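Local coordinates for Tol-Pal system protein TolB (Acinetobacter baumannii, PDB 7MX5) that probably serves as the periplasmic component of the Tol-Pal system, which helps the outer membrane invaginate during cell division and maintains its integrity, at residues G214-P219 against T231-G236; P238-M243 against T261-T266; L347-S352 against E391-A396; M359-T364 against P395-K400. All coordinates share one frame; numbering follows the deposited sequence.

How the interactions relate
The four contacts lie in the six-bladed beta-propeller of TolB. Interactions 1, 2 and 3 come in series along the chain, while 3 and 4 converge on the same C-terminal strand. Interaction 1 is made within a single blade; the other three join neighbouring parts of the ring. Interactions 1 and 2 have centres 10 Å apart and meet where Thr231 OG1 lies 2.8 Å from Thr261 O, a probable hydrogen bond that passes from one blade to the next. Interactions 3 and 4, with centres 8 Å apart, share Pro395 and Ala396. Between the pairs, interactions 2 and 3 touch by packing, with Arg264 NH2 3.3 Å from Ser350 OG.

Interaction 1: G214-P219 against T231-G236; sequences GLNGAP and TASMNG
A classic beta bulge marks the antiparallel hairpin of strands 215-221 and 227-232, with Asn216 and Gly217 both facing Thr231. Thr231 O accepts both of their amides, Gly217 N at 2.9 Å and Asn216 N at 3.0 Å. The two come from the same face of its carbonyl plane, and the Asn216 donor stands 36° out of that plane. In return Thr231 N gives an almost straight bond to Gly217 O (2.7 Å). Glycine suits the bulge because, with phi 116° and psi -131°, a CB would press on the carbonyl O of Asn216. These strands are the first two of one propeller blade, and the irregularity turns the Asn216 side chain toward the partner strand. Asn216 OD1 takes the Ser233 hydroxyl on an in-plane lone pair, OG lying 2.7 Å away. Ser233 N meanwhile binds Gly214 O, whose residue has no room for a CB beside Ser233 O. On the face that Leu215 and Ala232 share, Ala232 CB lies 4.2 Å from Leu215 CD1. Thr231 OG1, bonded to Thr261 O of the next blade, also accepts from a water that donates to Ala218 O.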
loop_
_atom_site.group_PDB
_atom_site.type_symbol
_atom_site.label_atom_id
_atom_site.label_comp_id
_atom_site.label_asym_id
_atom_site.label_seq_id
_atom_site.Cartn_x
_atom_site.Cartn_y
_atom_site.Cartn_z
ATOM N N GLY A 214 4.525 16.511 24.445
ATOM C CA GLY A 214 5.666 15.931 23.771
ATOM C C GLY A 214 5.353 14.903 22.708
ATOM O O GLY A 214 6.276 14.251 22.210
ATOM N N LEU A 215 4.086 14.741 22.337
ATOM C CA LEU A 215 3.702 13.717 21.374
ATOM C C LEU A 215 4.251 14.049 19.992
ATOM O O LEU A 215 3.907 15.084 19.409
ATOM C CB LEU A 215 2.181 13.589 21.327
ATOM C CG LEU A 215 1.616 12.525 20.383
ATOM C CD1 LEU A 215 2.099 11.142 20.786
ATOM C CD2 LEU A 215 0.096 12.582 20.363
ATOM N N ASN A 216 5.110 13.173 19.469
ATOM C CA ASN A 216 5.578 13.289 18.094
ATOM C C ASN A 216 4.644 12.588 17.117
ATOM O O ASN A 216 4.397 13.099 16.019
ATOM C CB ASN A 216 6.991 12.713 17.961
ATOM C CG ASN A 216 8.044 13.600 18.593
ATOM O OD1 ASN A 216 8.253 13.570 19.806
ATOM N ND2 ASN A 216 8.717 14.397 17.770
ATOM N N GLY A 217 4.120 11.425 17.496
ATOM C CA GLY A 217 3.171 10.714 16.666
ATOM C C GLY A 217 3.662 9.369 16.171
ATOM O O GLY A 217 4.155 8.554 16.957
ATOM N N ALA A 218 3.525 9.135 14.863
ATOM C CA ALA A 218 3.912 7.892 14.204
ATOM C C ALA A 218 3.269 6.686 14.880
ATOM O O ALA A 218 3.973 5.867 15.485
ATOM C CB ALA A 218 5.435 7.741 14.189
ATOM N N PRO A 219 1.951 6.534 14.800
ATOM C CA PRO A 219 1.305 5.391 15.451
ATOM C C PRO A 219 1.486 4.106 14.659
ATOM O O PRO A 219 1.695 4.112 13.444
ATOM C CB PRO A 219 -0.174 5.797 15.508
ATOM C CG PRO A 219 -0.348 6.826 14.447
ATOM C CD PRO A 219 0.992 7.398 14.089
ATOM N N THR A 231 5.553 7.559 19.028
ATOM C CA THR A 231 6.728 8.343 19.373
ATOM C C THR A 231 6.312 9.591 20.138
ATOM O O THR A 231 5.311 10.233 19.806
ATOM C CB THR A 231 7.512 8.741 18.121
ATOM O OG1 THR A 231 7.557 7.635 17.210
ATOM C CG2 THR A 231 8.931 9.146 18.490
ATOM N N ALA A 232 7.087 9.927 21.166
ATOM C CA ALA A 232 6.796 11.089 21.991
ATOM C C ALA A 232 8.057 11.492 22.737
ATOM O O ALA A 232 8.833 10.633 23.163
ATOM C CB ALA A 232 5.659 10.805 22.977
ATOM N N SER A 233 8.250 12.797 22.893
ATOM C CA SER A 233 9.395 13.359 23.603
ATOM C C SER A 233 8.853 14.250 24.713
ATOM O O SER A 233 8.642 15.445 24.499
ATOM C CB SER A 233 10.297 14.147 22.659
ATOM O OG SER A 233 9.538 14.885 21.720
ATOM N N MET A 234 8.624 13.668 25.894
ATOM C CA MET A 234 8.169 14.466 27.028
ATOM C C MET A 234 9.116 15.635 27.266
ATOM O O MET A 234 8.688 16.785 27.403
ATOM C CB MET A 234 8.059 13.593 28.282
ATOM C CG MET A 234 6.635 13.387 28.814
ATOM S SD MET A 234 5.469 14.776 28.758
ATOM C CE MET A 234 6.397 16.119 29.503
ATOM N N ASN A 235 10.416 15.356 27.283
ATOM C CA ASN A 235 11.431 16.397 27.353
ATOM C C ASN A 235 12.560 16.041 26.401
ATOM O O ASN A 235 13.075 14.919 26.434
ATOM C CB ASN A 235 11.961 16.567 28.784
ATOM C CG ASN A 235 13.471 16.718 28.837
ATOM O OD1 ASN A 235 13.996 17.832 28.812
ATOM N ND2 ASN A 235 14.178 15.596 28.932
ATOM N N GLY A 236 12.924 16.987 25.541
ATOM C CA GLY A 236 14.089 16.834 24.693
ATOM C C GLY A 236 13.912 15.975 23.456
ATOM O O GLY A 236 13.459 16.459 22.415
HETATM O O HOH W 1 6.170 5.134 16.422
#

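Interaction 2: P238-M243 against T261-T266; sequences PEIYQM and TEARYT
The phenol ring of Tyr265 receives the Gln242 amide at its hydroxyl edge, NE2 lying near the ring plane, with the amide and ring planes turned 58° apart. The bond from NE2 to Tyr265 OH is weak, 3.3 Å long and bent to 126° at the hydrogen. The two side chains cross at about a right angle. Gln242 reaches that far because CG stands anti to its backbone N (chi1 -170°) and the rest of the chain is extended; its CG also brushes Tyr265 OH at 3.4 Å. Two residues earlier, Ile240 fills the gap with two branches. Ile240 CD1 meets Thr261 CG2 at 3.6 Å, while Ile240 CG2 packs on Ala263 CB at 3.7 Å. A branched residue opposite a small one suits this spacing, since the CA atoms of Ile240 and Ala263 are 6.7 Å apart. Thr261 turns its methyl to Ile240 and spends its hydroxyl on Thr275 O. Phe272 and Phe274 of strand 271-276 extend the apolar layer round Ile240. Strand 239-244 is the third of its sheet and 263-265 the first of the following one, so this is face-to-face packing of successive blades in a beta-propeller.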
loop_
_atom_site.group_PDB
_atom_site.type_symbol
_atom_site.label_atom_id
_atom_site.label_comp_id
_atom_site.label_asym_id
_atom_site.label_seq_id
_atom_site.Cartn_x
_atom_site.Cartn_y
_atom_site.Cartn_z
ATOM N N PRO A 238 12.944 12.494 21.017
ATOM C CA PRO A 238 11.839 11.548 20.818
ATOM C C PRO A 238 12.162 10.179 21.395
ATOM O O PRO A 238 13.317 9.756 21.431
ATOM C CB PRO A 238 11.695 11.489 19.292
ATOM C CG PRO A 238 12.342 12.752 18.798
ATOM C CD PRO A 238 13.482 12.982 19.738
ATOM N N GLU A 239 11.117 9.492 21.857
ATOM C CA GLU A 239 11.237 8.164 22.442
ATOM C C GLU A 239 10.045 7.319 22.012
ATOM O O GLU A 239 8.974 7.841 21.693
ATOM C CB GLU A 239 11.312 8.220 23.976
ATOM C CG GLU A 239 12.708 8.055 24.552
ATOM C CD GLU A 239 12.919 8.866 25.813
ATOM O OE1 GLU A 239 11.927 9.400 26.349
ATOM O OE2 GLU A 239 14.075 8.970 26.270
ATOM N N ILE A 240 10.239 6.003 22.014
ATOM C CA ILE A 240 9.193 5.062 21.624
ATOM C C ILE A 240 8.420 4.632 22.863
ATOM O O ILE A 240 9.014 4.263 23.883
ATOM C CB ILE A 240 9.785 3.844 20.894
ATOM C CG1 ILE A 240 10.290 4.241 19.507
ATOM C CG2 ILE A 240 8.754 2.730 20.783
ATOM C CD1 ILE A 240 11.765 3.997 19.309
ATOM N N TYR A 241 7.094 4.677 22.771
ATOM C CA TYR A 241 6.202 4.246 23.835
ATOM C C TYR A 241 5.256 3.182 23.300
ATOM O O TYR A 241 4.879 3.201 22.125
ATOM C CB TYR A 241 5.390 5.424 24.385
ATOM C CG TYR A 241 6.207 6.468 25.108
ATOM C CD1 TYR A 241 6.833 7.492 24.409
ATOM C CD2 TYR A 241 6.369 6.420 26.484
ATOM C CE1 TYR A 241 7.587 8.446 25.066
ATOM C CE2 TYR A 241 7.113 7.376 27.148
ATOM C CZ TYR A 241 7.726 8.381 26.435
ATOM O OH TYR A 241 8.474 9.326 27.098
ATOM N N GLN A 242 4.873 2.250 24.167
ATOM C CA GLN A 242 3.845 1.269 23.849
ATOM C C GLN A 242 2.618 1.533 24.708
ATOM O O GLN A 242 2.724 1.645 25.934
ATOM C CB GLN A 242 4.331 -0.165 24.069
ATOM C CG GLN A 242 3.366 -1.201 23.503
ATOM C CD GLN A 242 3.812 -2.629 23.731
ATOM O OE1 GLN A 242 4.778 -2.885 24.447
ATOM N NE2 GLN A 242 3.106 -3.573 23.117
ATOM N N MET A 243 1.462 1.631 24.065
ATOM C CA MET A 243 0.200 1.822 24.760
ATOM C C MET A 243 -0.581 0.519 24.811
ATOM O O MET A 243 -0.542 -0.278 23.872
ATOM C CB MET A 243 -0.651 2.894 24.082
ATOM C CG MET A 243 -1.576 3.603 25.044
ATOM S SD MET A 243 -2.861 4.550 24.228
ATOM C CE MET A 243 -2.729 6.090 25.128
ATOM N N THR A 261 12.206 9.267 15.510
ATOM C CA THR A 261 12.111 7.837 15.268
ATOM C C THR A 261 10.652 7.421 15.132
ATOM O O THR A 261 9.734 8.150 15.515
ATOM C CB THR A 261 12.777 7.033 16.392
ATOM O OG1 THR A 261 12.768 5.640 16.057
ATOM C CG2 THR A 261 12.040 7.245 17.705
ATOM N N GLU A 262 10.455 6.230 14.567
ATOM C CA GLU A 262 9.139 5.631 14.399
ATOM C C GLU A 262 9.250 4.133 14.636
ATOM O O GLU A 262 10.192 3.494 14.161
ATOM C CB GLU A 262 8.561 5.895 12.998
ATOM C CG GLU A 262 8.680 7.333 12.514
ATOM C CD GLU A 262 9.978 7.593 11.773
ATOM O OE1 GLU A 262 10.766 6.639 11.598
ATOM O OE2 GLU A 262 10.212 8.752 11.373
ATOM N N ALA A 263 8.287 3.578 15.367
ATOM C CA ALA A 263 8.268 2.162 15.701
ATOM C C ALA A 263 7.186 1.449 14.902
ATOM O O ALA A 263 6.073 1.960 14.753
ATOM C CB ALA A 263 8.034 1.955 17.199
ATOM N N ARG A 264 7.519 0.266 14.387
ATOM C CA ARG A 264 6.604 -0.531 13.576
ATOM C C ARG A 264 6.656 -1.976 14.048
ATOM O O ARG A 264 7.732 -2.581 14.081
ATOM C CB ARG A 264 6.959 -0.441 12.089
ATOM C CG ARG A 264 7.010 0.978 11.543
ATOM C CD ARG A 264 5.762 1.298 10.738
ATOM N NE ARG A 264 5.699 2.706 10.365
ATOM C CZ ARG A 264 5.271 3.152 9.192
ATOM N NH1 ARG A 264 4.867 2.323 8.243
ATOM N NH2 ARG A 264 5.247 4.462 8.965
ATOM N N TYR A 265 5.495 -2.527 14.398
ATOM C CA TYR A 265 5.426 -3.896 14.891
ATOM C C TYR A 265 5.834 -4.892 13.813
ATOM O O TYR A 265 5.552 -4.701 12.627
ATOM C CB TYR A 265 4.009 -4.227 15.359
ATOM C CG TYR A 265 3.608 -3.630 16.686
ATOM C CD1 TYR A 265 3.993 -4.222 17.882
ATOM C CD2 TYR A 265 2.815 -2.494 16.744
ATOM C CE1 TYR A 265 3.617 -3.683 19.098
ATOM C CE2 TYR A 265 2.427 -1.952 17.952
ATOM C CZ TYR A 265 2.829 -2.551 19.126
ATOM O OH TYR A 265 2.447 -2.008 20.332
ATOM N N THR A 266 6.493 -5.968 14.236
ATOM C CA THR A 266 6.658 -7.103 13.342
ATOM C C THR A 266 5.343 -7.877 13.256
ATOM O O THR A 266 4.627 -7.992 14.254
ATOM C CB THR A 266 7.775 -8.025 13.833
ATOM O OG1 THR A 266 7.531 -8.392 15.196
ATOM C CG2 THR A 266 9.126 -7.329 13.734
#

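Interaction 3: L347-S352 against E391-A396; sequences LDESPS and EVREPA
Glu349 sends its carboxylate to Arg393 by an outstretched chain, CG anti to the backbone N (chi1 -167°), whereas Arg393 folds at chi2 and chi3 so that its guanidinium curls back to meet it. The two planar groups lie 24° apart. Arg393 NH2 gives the chief bond to Glu349 OE1 at 2.6 Å; the acid lies in the guanidinium plane, but the donor stands 37° out of the carboxylate plane. Arg393 NE adds weak bonds to both oxygens of Glu349, OE1 at 3.2 Å and OE2 at 3.3 Å. OE2 also accepts Glu394 N, modelled so close that its length is doubtful. Leu347 suits its place because its methyls can cover a guanidinium face without competing for its hydrogens: Leu347 CD2 sits 4.0 Å above the Arg393 guanidinium plane over the centre, and CD1 is 3.4 Å from Arg393 NE. Ser352 OG rests 3.5 Å from Ala396 CA and bonds to Trp397 N. The contact ties the loop after strand 339-344 to the C-terminal strand of the propeller. Glu349 is buried, and Glu394 OE2, held by Ser174, is 4.7 Å from Glu349 OE1; the arginine probably offsets both desolvation and like charge, keeping Glu349 ionised.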
loop_
_atom_site.group_PDB
_atom_site.type_symbol
_atom_site.label_atom_id
_atom_site.label_comp_id
_atom_site.label_asym_id
_atom_site.label_seq_id
_atom_site.Cartn_x
_atom_site.Cartn_y
_atom_site.Cartn_z
ATOM N N LEU A 347 11.979 12.149 -0.491
ATOM C CA LEU A 347 11.465 12.389 0.850
ATOM C C LEU A 347 11.971 11.318 1.802
ATOM O O LEU A 347 11.885 10.122 1.503
ATOM C CB LEU A 347 9.933 12.412 0.851
ATOM C CG LEU A 347 9.293 13.494 -0.018
ATOM C CD1 LEU A 347 7.786 13.313 -0.079
ATOM C CD2 LEU A 347 9.653 14.876 0.502
ATOM N N ASP A 348 12.499 11.753 2.947
ATOM C CA ASP A 348 12.879 10.848 4.031
ATOM C C ASP A 348 11.601 10.472 4.778
ATOM O O ASP A 348 11.273 11.006 5.841
ATOM C CB ASP A 348 13.909 11.505 4.942
ATOM C CG ASP A 348 14.275 10.642 6.132
ATOM O OD1 ASP A 348 14.352 9.406 5.972
ATOM O OD2 ASP A 348 14.490 11.200 7.228
ATOM N N GLU A 349 10.861 9.533 4.191
ATOM C CA GLU A 349 9.529 9.185 4.660
ATOM C C GLU A 349 9.318 7.685 4.514
ATOM O O GLU A 349 9.872 7.049 3.615
ATOM C CB GLU A 349 8.457 9.962 3.883
ATOM C CG GLU A 349 7.064 9.916 4.482
ATOM C CD GLU A 349 6.266 11.166 4.165
ATOM O OE1 GLU A 349 6.545 12.222 4.773
ATOM O OE2 GLU A 349 5.370 11.099 3.300
ATOM N N SER A 350 8.502 7.131 5.402
ATOM C CA SER A 350 8.330 5.685 5.461
ATOM C C SER A 350 7.599 5.171 4.224
ATOM O O SER A 350 6.592 5.762 3.814
ATOM C CB SER A 350 7.557 5.298 6.720
ATOM O OG SER A 350 7.916 4.000 7.159
ATOM N N PRO A 351 8.066 4.095 3.607
ATOM C CA PRO A 351 7.287 3.421 2.567
ATOM C C PRO A 351 6.240 2.520 3.213
ATOM O O PRO A 351 6.109 2.454 4.434
ATOM C CB PRO A 351 8.336 2.609 1.793
ATOM C CG PRO A 351 9.652 2.798 2.524
ATOM C CD PRO A 351 9.361 3.439 3.842
ATOM N N SER A 352 5.487 1.816 2.370
ATOM C CA SER A 352 4.435 0.936 2.860
ATOM C C SER A 352 4.284 -0.249 1.920
ATOM O O SER A 352 4.102 -0.068 0.712
ATOM C CB SER A 352 3.104 1.687 2.992
ATOM O OG SER A 352 2.238 1.036 3.905
ATOM N N GLU A 391 1.016 18.308 -2.641
ATOM C CA GLU A 391 1.832 17.110 -2.527
ATOM C C GLU A 391 1.085 16.042 -1.741
ATOM O O GLU A 391 0.198 16.335 -0.936
ATOM C CB GLU A 391 3.181 17.406 -1.854
ATOM C CG GLU A 391 3.071 17.838 -0.401
ATOM C CD GLU A 391 4.411 18.213 0.199
ATOM O OE1 GLU A 391 5.443 17.703 -0.287
ATOM O OE2 GLU A 391 4.434 19.016 1.156
ATOM N N VAL A 392 1.457 14.789 -1.993
ATOM C CA VAL A 392 0.901 13.630 -1.306
ATOM C C VAL A 392 1.991 13.043 -0.420
ATOM O O VAL A 392 3.117 12.817 -0.881
ATOM C CB VAL A 392 0.377 12.579 -2.300
ATOM C CG1 VAL A 392 -0.803 11.832 -1.705
ATOM C CG2 VAL A 392 -0.004 13.241 -3.614
ATOM N N ARG A 393 1.661 12.799 0.847
ATOM C CA ARG A 393 2.654 12.375 1.823
ATOM C C ARG A 393 2.107 11.245 2.683
ATOM O O ARG A 393 0.895 11.086 2.848
ATOM C CB ARG A 393 3.093 13.539 2.726
ATOM C CG ARG A 393 3.432 14.818 1.981
ATOM C CD ARG A 393 4.870 14.797 1.501
ATOM N NE ARG A 393 5.775 14.317 2.537
ATOM C CZ ARG A 393 6.616 15.089 3.210
ATOM N NH1 ARG A 393 6.700 16.388 2.974
ATOM N NH2 ARG A 393 7.393 14.544 4.142
ATOM N N GLU A 394 3.037 10.461 3.231
ATOM C CA GLU A 394 2.798 9.442 4.248
ATOM C C GLU A 394 1.719 8.446 3.838
ATOM O O GLU A 394 0.651 8.401 4.464
ATOM C CB GLU A 394 2.424 10.111 5.571
ATOM C CG GLU A 394 3.619 10.428 6.457
ATOM C CD GLU A 394 3.299 11.452 7.531
ATOM O OE1 GLU A 394 2.388 12.280 7.316
ATOM O OE2 GLU A 394 3.958 11.427 8.591
ATOM N N PRO A 395 1.953 7.628 2.816
ATOM C CA PRO A 395 0.966 6.611 2.446
ATOM C C PRO A 395 1.006 5.422 3.394
ATOM O O PRO A 395 2.009 5.144 4.054
ATOM C CB PRO A 395 1.395 6.204 1.034
ATOM C CG PRO A 395 2.868 6.411 1.035
ATOM C CD PRO A 395 3.128 7.602 1.926
ATOM N N ALA A 396 -0.121 4.715 3.451
ATOM C CA ALA A 396 -0.237 3.524 4.290
ATOM C C ALA A 396 -1.191 2.553 3.609
ATOM O O ALA A 396 -2.404 2.784 3.591
ATOM C CB ALA A 396 -0.722 3.881 5.692
#

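Interaction 4: M359-T364 against P395-K400; sequences MVVYAT and PAWAPK
Val361 fits between Pro395 and Trp397, its CG1 lying 3.8 Å from Pro395 CB and 4.0 Å from Trp397 CE3. The torsion explains the double contact, for chi1 of 66° sets CG1 between the backbone N and the carbonyl carbon while CG2 lies anti to the N, where it too reaches the proline ring. Both methyls thus rest against CB and CG of Pro395 as the two side chains slide past each other in opposite directions. Pro395 CG lies 3.9 Å from Tyr362 CA, and its CD meets Ala363 CB, where a small residue leaves room. Met359 CB lies 3.8 Å from Trp397 CH2, approaching the indole obliquely, while the sulfur end leads away. A large indole suits this place, since it spans from Val361 to Met359. In the next shell, Ile374 of strand 369-376 backs Met359 and Val361, and Ser354 and Pro355 touch Trp397. No hydrogen bond links the two segments: the strand axes run antiparallel at 168° with a closest approach of 6.9 Å. Strand 391-397 completes the sheet begun by strand 135-141, the ring closure typical of beta-propellers, and here it packs against the preceding blade.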
loop_
_atom_site.group_PDB
_atom_site.type_symbol
_atom_site.label_atom_id
_atom_site.label_comp_id
_atom_site.label_asym_id
_atom_site.label_seq_id
_atom_site.Cartn_x
_atom_site.Cartn_y
_atom_site.Cartn_z
ATOM N N MET A 359 4.271 -5.250 -4.013
ATOM C CA MET A 359 4.267 -3.829 -4.317
ATOM C C MET A 359 4.704 -3.036 -3.092
ATOM O O MET A 359 4.726 -3.546 -1.969
ATOM C CB MET A 359 2.876 -3.361 -4.766
ATOM C CG MET A 359 2.460 -3.835 -6.150
ATOM S SD MET A 359 3.408 -3.072 -7.476
ATOM C CE MET A 359 2.782 -3.964 -8.896
ATOM N N VAL A 360 5.051 -1.773 -3.321
ATOM C CA VAL A 360 5.404 -0.854 -2.244
ATOM C C VAL A 360 5.048 0.557 -2.689
ATOM O O VAL A 360 5.301 0.945 -3.833
ATOM C CB VAL A 360 6.896 -0.973 -1.857
ATOM C CG1 VAL A 360 7.788 -0.747 -3.065
ATOM C CG2 VAL A 360 7.242 0.003 -0.742
ATOM N N VAL A 361 4.441 1.319 -1.785
ATOM C CA VAL A 361 4.053 2.696 -2.058
ATOM C C VAL A 361 4.911 3.621 -1.206
ATOM O O VAL A 361 5.301 3.286 -0.081
ATOM C CB VAL A 361 2.546 2.929 -1.799
ATOM C CG1 VAL A 361 2.217 2.764 -0.322
ATOM C CG2 VAL A 361 2.113 4.301 -2.305
ATOM N N TYR A 362 5.228 4.787 -1.765
ATOM C CA TYR A 362 6.048 5.773 -1.076
ATOM C C TYR A 362 5.767 7.140 -1.676
ATOM O O TYR A 362 5.234 7.256 -2.783
ATOM C CB TYR A 362 7.541 5.432 -1.172
ATOM C CG TYR A 362 8.079 5.404 -2.585
ATOM C CD1 TYR A 362 7.834 4.322 -3.422
ATOM C CD2 TYR A 362 8.832 6.460 -3.084
ATOM C CE1 TYR A 362 8.322 4.293 -4.714
ATOM C CE2 TYR A 362 9.324 6.439 -4.376
ATOM C CZ TYR A 362 9.067 5.352 -5.185
ATOM O OH TYR A 362 9.552 5.327 -6.472
ATOM N N ALA A 363 6.129 8.176 -0.927
ATOM C CA ALA A 363 5.930 9.557 -1.346
ATOM C C ALA A 363 7.241 10.128 -1.865
ATOM O O ALA A 363 8.284 9.990 -1.215
ATOM C CB ALA A 363 5.399 10.408 -0.191
ATOM N N THR A 364 7.187 10.764 -3.030
ATOM C CA THR A 364 8.366 11.358 -3.647
ATOM C C THR A 364 7.928 12.578 -4.450
ATOM O O THR A 364 6.763 12.984 -4.409
ATOM C CB THR A 364 9.103 10.330 -4.516
ATOM O OG1 THR A 364 10.243 10.948 -5.129
ATOM C CG2 THR A 364 8.183 9.791 -5.599
ATOM N N PRO A 395 1.953 7.628 2.816
ATOM C CA PRO A 395 0.966 6.611 2.446
ATOM C C PRO A 395 1.006 5.422 3.394
ATOM O O PRO A 395 2.009 5.144 4.054
ATOM C CB PRO A 395 1.395 6.204 1.034
ATOM C CG PRO A 395 2.868 6.411 1.035
ATOM C CD PRO A 395 3.128 7.602 1.926
ATOM N N ALA A 396 -0.121 4.715 3.451
ATOM C CA ALA A 396 -0.237 3.524 4.290
ATOM C C ALA A 396 -1.191 2.553 3.609
ATOM O O ALA A 396 -2.404 2.784 3.591
ATOM C CB ALA A 396 -0.722 3.881 5.692
ATOM N N TRP A 397 -0.641 1.478 3.050
ATOM C CA TRP A 397 -1.457 0.467 2.391
ATOM C C TRP A 397 -2.241 -0.329 3.426
ATOM O O TRP A 397 -1.668 -0.850 4.387
ATOM C CB TRP A 397 -0.573 -0.464 1.564
ATOM C CG TRP A 397 -1.228 -1.006 0.328
ATOM C CD1 TRP A 397 -2.461 -1.585 0.238
ATOM C CD2 TRP A 397 -0.677 -1.028 -0.995
ATOM N NE1 TRP A 397 -2.713 -1.962 -1.059
ATOM C CE2 TRP A 397 -1.633 -1.632 -1.836
ATOM C CE3 TRP A 397 0.530 -0.594 -1.551
ATOM C CZ2 TRP A 397 -1.420 -1.812 -3.202
ATOM C CZ3 TRP A 397 0.742 -0.773 -2.906
ATOM C CH2 TRP A 397 -0.229 -1.377 -3.716
ATOM N N ALA A 398 -3.555 -0.421 3.231
ATOM C CA ALA A 398 -4.391 -1.158 4.166
ATOM C C ALA A 398 -4.044 -2.645 4.126
ATOM O O ALA A 398 -3.874 -3.215 3.044
ATOM C CB ALA A 398 -5.871 -0.957 3.844
ATOM N N PRO A 399 -3.936 -3.296 5.276
ATOM C CA PRO A 399 -3.550 -4.709 5.316
ATOM C C PRO A 399 -4.716 -5.610 4.922
ATOM O O PRO A 399 -5.828 -5.159 4.652
ATOM C CB PRO A 399 -3.155 -4.912 6.780
ATOM C CG PRO A 399 -4.026 -3.953 7.516
ATOM C CD PRO A 399 -4.121 -2.739 6.628
ATOM N N LYS A 400 -4.437 -6.908 4.895
ATOM C CA LYS A 400 -5.445 -7.911 4.570
ATOM C C LYS A 400 -5.630 -8.880 5.733
ATOM O O LYS A 400 -4.878 -8.849 6.707
ATOM C CB LYS A 400 -5.057 -8.674 3.303
ATOM C CG LYS A 400 -5.984 -8.433 2.122
ATOM C CD LYS A 400 -5.922 -6.986 1.656
ATOM C CE LYS A 400 -6.724 -6.781 0.382
ATOM N NZ LYS A 400 -6.551 -7.911 -0.572
ATOM O OXT LYS A 400 -6.535 -9.714 5.727
#